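Local atomic coordinates of chromosome-partitioning protein ParB (Caulobacter vibrioides NA1000, PDB entry 6S6H), a protein that takes part in chromosome partition by binding centromeric parS sites near the replication origin through its helix-turn-helix DNA-binding domain. Residues N54-V65 with A79-V89. Sequence-based numbering, arbitrary orientation.
Sequences NTMRLLALPDEV and ARAIAAAADPV. With nucleotides of chain D; nucleotides of chain C.
N54 and R80 meet at the DNA, where R80 CD packs 3.6 Å from N54 CG, the amide carbon. Beyond that crossing each reads a base: N54 ND2 donates to O4 of DT6 of chain D (2.9 Å), while R80 grips DG13 of chain C with two bonds, NH1 to N7 (3.0 Å) and NH2 to O6 (2.8 Å), the bidentate pattern by which arginine recognises guanine. R57 holds the DNA backbone instead, NE donating to OP2 of DT5 of chain D. Its chain, bent at chi3 (59°), brings NH1 to N54 OD1 (2.9 Å), a bond in the guanidinium plane but tilted from the N54 carbonyl plane; with the ND2 bond to the base it helps set the amide's rotation. Helix 49-57, carrying N54 and R57, is the recognition helix of the ParB helix-turn-helix; R80 comes from helix 76-81. A water accepts from R57 NH2 and bridges to R80 O and OP2 of DT6 of chain D. Behind this layer, L58 CD2 and L61 CD1 close on A79 CB, and L61 CD2 lies 3.7 Å from A83 CA. Farther from the DNA, P62 and V65 pack on P88 and V89, joining helices 63-71 and 88-98.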
# COMPACT_ATOMS: atom_id res chain seq x y z
N ASN B 54 -7.90 -8.07 8.99
CA ASN B 54 -6.77 -7.26 9.51
C ASN B 54 -7.18 -5.78 9.56
O ASN B 54 -6.81 -5.10 10.54
CB ASN B 54 -5.48 -7.49 8.71
CG ASN B 54 -4.77 -8.77 9.09
OD1 ASN B 54 -4.86 -9.24 10.22
ND2 ASN B 54 -4.03 -9.34 8.15
N THR B 55 -7.92 -5.31 8.55
CA THR B 55 -8.42 -3.91 8.47
C THR B 55 -9.28 -3.62 9.71
O THR B 55 -9.00 -2.62 10.40
CB THR B 55 -9.17 -3.67 7.16
OG1 THR B 55 -8.26 -3.88 6.08
CG2 THR B 55 -9.75 -2.27 7.05
N MET B 56 -10.25 -4.48 10.02
CA MET B 56 -11.23 -4.26 11.12
C MET B 56 -10.57 -4.46 12.49
O MET B 56 -10.94 -3.72 13.43
CB MET B 56 -12.45 -5.18 10.98
CG MET B 56 -13.35 -4.78 9.83
SD MET B 56 -14.78 -5.85 9.61
CE MET B 56 -13.99 -7.46 9.47
N ARG B 57 -9.61 -5.38 12.60
CA ARG B 57 -8.83 -5.65 13.85
C ARG B 57 -8.22 -4.35 14.39
O ARG B 57 -8.07 -4.25 15.63
CB ARG B 57 -7.72 -6.67 13.59
CG ARG B 57 -8.18 -8.12 13.64
CD ARG B 57 -7.04 -9.10 13.42
NE ARG B 57 -6.00 -8.93 14.43
CZ ARG B 57 -4.70 -8.74 14.20
NH1 ARG B 57 -4.22 -8.72 12.96
NH2 ARG B 57 -3.87 -8.58 15.22
N LEU B 58 -7.90 -3.39 13.52
CA LEU B 58 -7.26 -2.09 13.87
C LEU B 58 -8.17 -1.27 14.80
O LEU B 58 -7.63 -0.41 15.53
CB LEU B 58 -6.97 -1.29 12.59
CG LEU B 58 -5.94 -1.90 11.65
CD1 LEU B 58 -5.85 -1.09 10.36
CD2 LEU B 58 -4.57 -2.00 12.31
N LEU B 59 -9.49 -1.49 14.77
CA LEU B 59 -10.47 -0.77 15.62
C LEU B 59 -10.27 -1.14 17.10
O LEU B 59 -10.67 -0.34 17.95
CB LEU B 59 -11.89 -1.11 15.16
CG LEU B 59 -12.27 -0.62 13.77
CD1 LEU B 59 -13.59 -1.24 13.33
CD2 LEU B 59 -12.35 0.90 13.72
N ALA B 60 -9.68 -2.31 17.38
CA ALA B 60 -9.40 -2.82 18.75
C ALA B 60 -8.18 -2.12 19.36
O ALA B 60 -7.99 -2.25 20.58
CB ALA B 60 -9.21 -4.32 18.71
N LEU B 61 -7.37 -1.42 18.57
CA LEU B 61 -6.14 -0.72 19.05
C LEU B 61 -6.53 0.37 20.05
O LEU B 61 -7.58 0.99 19.90
CB LEU B 61 -5.39 -0.10 17.86
CG LEU B 61 -4.66 -1.09 16.96
CD1 LEU B 61 -4.26 -0.43 15.65
CD2 LEU B 61 -3.44 -1.66 17.66
N PRO B 62 -5.69 0.65 21.07
CA PRO B 62 -5.91 1.79 21.96
C PRO B 62 -6.04 3.11 21.17
O PRO B 62 -5.45 3.21 20.12
CB PRO B 62 -4.65 1.82 22.84
CG PRO B 62 -4.14 0.39 22.82
CD PRO B 62 -4.50 -0.13 21.44
N ASP B 63 -6.78 4.07 21.72
CA ASP B 63 -7.11 5.37 21.07
C ASP B 63 -5.81 6.11 20.70
O ASP B 63 -5.78 6.73 19.62
CB ASP B 63 -8.01 6.24 21.96
CG ASP B 63 -9.41 5.69 22.18
OD1 ASP B 63 -9.71 4.59 21.68
OD2 ASP B 63 -10.19 6.38 22.87
N GLU B 64 -4.78 6.03 21.55
CA GLU B 64 -3.46 6.69 21.32
C GLU B 64 -2.89 6.22 19.98
O GLU B 64 -2.42 7.07 19.21
CB GLU B 64 -2.46 6.39 22.44
CG GLU B 64 -2.78 7.04 23.77
CD GLU B 64 -3.38 6.09 24.80
OE1 GLU B 64 -4.28 5.30 24.43
OE2 GLU B 64 -2.93 6.14 25.97
N VAL B 65 -2.92 4.91 19.73
CA VAL B 65 -2.37 4.28 18.49
C VAL B 65 -3.24 4.70 17.30
O VAL B 65 -2.67 5.07 16.25
CB VAL B 65 -2.27 2.75 18.61
CG1 VAL B 65 -1.87 2.10 17.29
CG2 VAL B 65 -1.31 2.34 19.71
N ALA B 79 0.82 -0.41 12.74
CA ALA B 79 -0.29 -0.57 13.71
C ALA B 79 -0.68 -2.05 13.84
O ALA B 79 -0.77 -2.54 14.99
CB ALA B 79 -1.47 0.26 13.28
N ARG B 80 -0.89 -2.73 12.71
CA ARG B 80 -1.29 -4.17 12.66
C ARG B 80 -0.19 -5.03 13.31
O ARG B 80 -0.54 -5.95 14.06
CB ARG B 80 -1.52 -4.59 11.20
CG ARG B 80 -2.12 -5.98 11.03
CD ARG B 80 -2.07 -6.39 9.58
NE ARG B 80 -0.70 -6.58 9.12
CZ ARG B 80 -0.28 -6.50 7.86
NH1 ARG B 80 -1.12 -6.21 6.88
NH2 ARG B 80 1.00 -6.71 7.58
N ALA B 81 1.08 -4.71 13.04
CA ALA B 81 2.27 -5.46 13.52
C ALA B 81 2.34 -5.48 15.05
O ALA B 81 2.95 -6.41 15.58
CB ALA B 81 3.52 -4.88 12.91
N ILE B 82 1.74 -4.49 15.73
CA ILE B 82 1.79 -4.34 17.22
C ILE B 82 0.40 -4.56 17.84
O ILE B 82 0.27 -4.33 19.06
CB ILE B 82 2.36 -2.96 17.60
CG1 ILE B 82 1.46 -1.80 17.15
CG2 ILE B 82 3.78 -2.81 17.08
CD1 ILE B 82 1.86 -0.46 17.71
N ALA B 83 -0.59 -4.98 17.04
CA ALA B 83 -2.03 -5.06 17.44
C ALA B 83 -2.24 -6.12 18.53
O ALA B 83 -3.11 -5.89 19.40
CB ALA B 83 -2.89 -5.35 16.23
N ALA B 84 -1.49 -7.23 18.48
CA ALA B 84 -1.59 -8.38 19.41
C ALA B 84 -0.46 -8.34 20.45
O ALA B 84 -0.09 -9.41 20.94
CB ALA B 84 -1.57 -9.67 18.63
N ALA B 85 0.07 -7.15 20.74
CA ALA B 85 1.18 -6.93 21.70
C ALA B 85 0.60 -6.56 23.07
O ALA B 85 -0.55 -6.07 23.11
CB ALA B 85 2.10 -5.85 21.19
N ALA B 86 1.37 -6.77 24.14
CA ALA B 86 1.00 -6.48 25.55
C ALA B 86 0.76 -4.98 25.73
O ALA B 86 -0.28 -4.61 26.30
CB ALA B 86 2.06 -6.99 26.49
N ASP B 87 1.70 -4.14 25.25
CA ASP B 87 1.66 -2.66 25.39
C ASP B 87 1.86 -2.02 24.01
O ASP B 87 2.94 -1.51 23.71
CB ASP B 87 2.69 -2.19 26.42
CG ASP B 87 2.48 -0.76 26.91
OD1 ASP B 87 1.85 0.02 26.18
OD2 ASP B 87 2.96 -0.45 28.03
N PRO B 88 0.83 -2.03 23.13
CA PRO B 88 0.93 -1.40 21.81
C PRO B 88 1.36 0.08 21.83
O PRO B 88 2.02 0.49 20.90
CB PRO B 88 -0.50 -1.50 21.26
CG PRO B 88 -1.08 -2.71 21.96
CD PRO B 88 -0.48 -2.66 23.35
N VAL B 89 0.97 0.83 22.86
CA VAL B 89 1.27 2.29 23.00
C VAL B 89 2.78 2.48 23.19
O VAL B 89 3.33 3.41 22.58
CB VAL B 89 0.46 2.95 24.13
CG1 VAL B 89 0.91 4.38 24.40
CG2 VAL B 89 -1.03 2.91 23.85
P DT D 5 -6.15 -11.16 17.30
OP1 DT D 5 -5.77 -11.18 18.74
OP2 DT D 5 -6.75 -9.93 16.72
O5' DT D 5 -4.87 -11.55 16.43
C5' DT D 5 -4.11 -12.72 16.77
C4' DT D 5 -3.14 -13.09 15.67
O4' DT D 5 -3.83 -13.41 14.44
C3' DT D 5 -2.09 -12.05 15.28
O3' DT D 5 -0.87 -12.39 15.94
C2' DT D 5 -1.99 -12.17 13.76
C1' DT D 5 -2.84 -13.39 13.45
N1 DT D 5 -3.50 -13.41 12.13
C2 DT D 5 -2.97 -14.23 11.16
O2 DT D 5 -1.97 -14.90 11.34
N3 DT D 5 -3.65 -14.22 9.97
C4 DT D 5 -4.78 -13.49 9.66
O4 DT D 5 -5.28 -13.59 8.54
C5 DT D 5 -5.29 -12.66 10.73
C7 DT D 5 -6.52 -11.84 10.48
C6 DT D 5 -4.64 -12.67 11.89
P DT D 6 0.43 -11.46 15.82
OP1 DT D 6 1.16 -11.52 17.11
OP2 DT D 6 0.01 -10.14 15.27
O5' DT D 6 1.30 -12.20 14.72
C5' DT D 6 1.64 -13.59 14.87
C4' DT D 6 2.36 -14.09 13.64
O4' DT D 6 1.45 -14.10 12.52
C3' DT D 6 3.57 -13.27 13.21
O3' DT D 6 4.67 -14.15 12.97
C2' DT D 6 3.10 -12.54 11.96
C1' DT D 6 2.06 -13.50 11.40
N1 DT D 6 0.99 -12.90 10.57
C2 DT D 6 0.66 -13.51 9.38
O2 DT D 6 1.23 -14.50 8.96
N3 DT D 6 -0.36 -12.90 8.69
C4 DT D 6 -1.09 -11.78 9.08
O4 DT D 6 -1.98 -11.36 8.35
C5 DT D 6 -0.70 -11.21 10.34
C7 DT D 6 -1.42 -9.99 10.84
C6 DT D 6 0.30 -11.79 11.02
P DG C 13 -3.86 -2.08 0.54
OP1 DG C 13 -4.58 -1.45 -0.61
OP2 DG C 13 -4.29 -1.80 1.93
O5' DG C 13 -3.85 -3.65 0.30
C5' DG C 13 -3.49 -4.17 -1.00
C4' DG C 13 -3.12 -5.63 -0.90
O4' DG C 13 -2.02 -5.80 0.02
C3' DG C 13 -4.24 -6.56 -0.40
O3' DG C 13 -4.41 -7.55 -1.42
C2' DG C 13 -3.73 -7.07 0.94
C1' DG C 13 -2.23 -6.99 0.76
N9 DG C 13 -1.41 -6.91 1.97
C8 DG C 13 -1.61 -6.08 3.05
N7 DG C 13 -0.68 -6.20 3.96
C5 DG C 13 0.19 -7.14 3.44
C6 DG C 13 1.40 -7.67 3.98
O6 DG C 13 1.95 -7.41 5.06
N1 DG C 13 1.97 -8.60 3.12
C2 DG C 13 1.45 -8.98 1.90
N2 DG C 13 2.15 -9.90 1.22
N3 DG C 13 0.34 -8.48 1.39
C4 DG C 13 -0.24 -7.58 2.21
O HOH W 1 -1.46 -8.45 14.15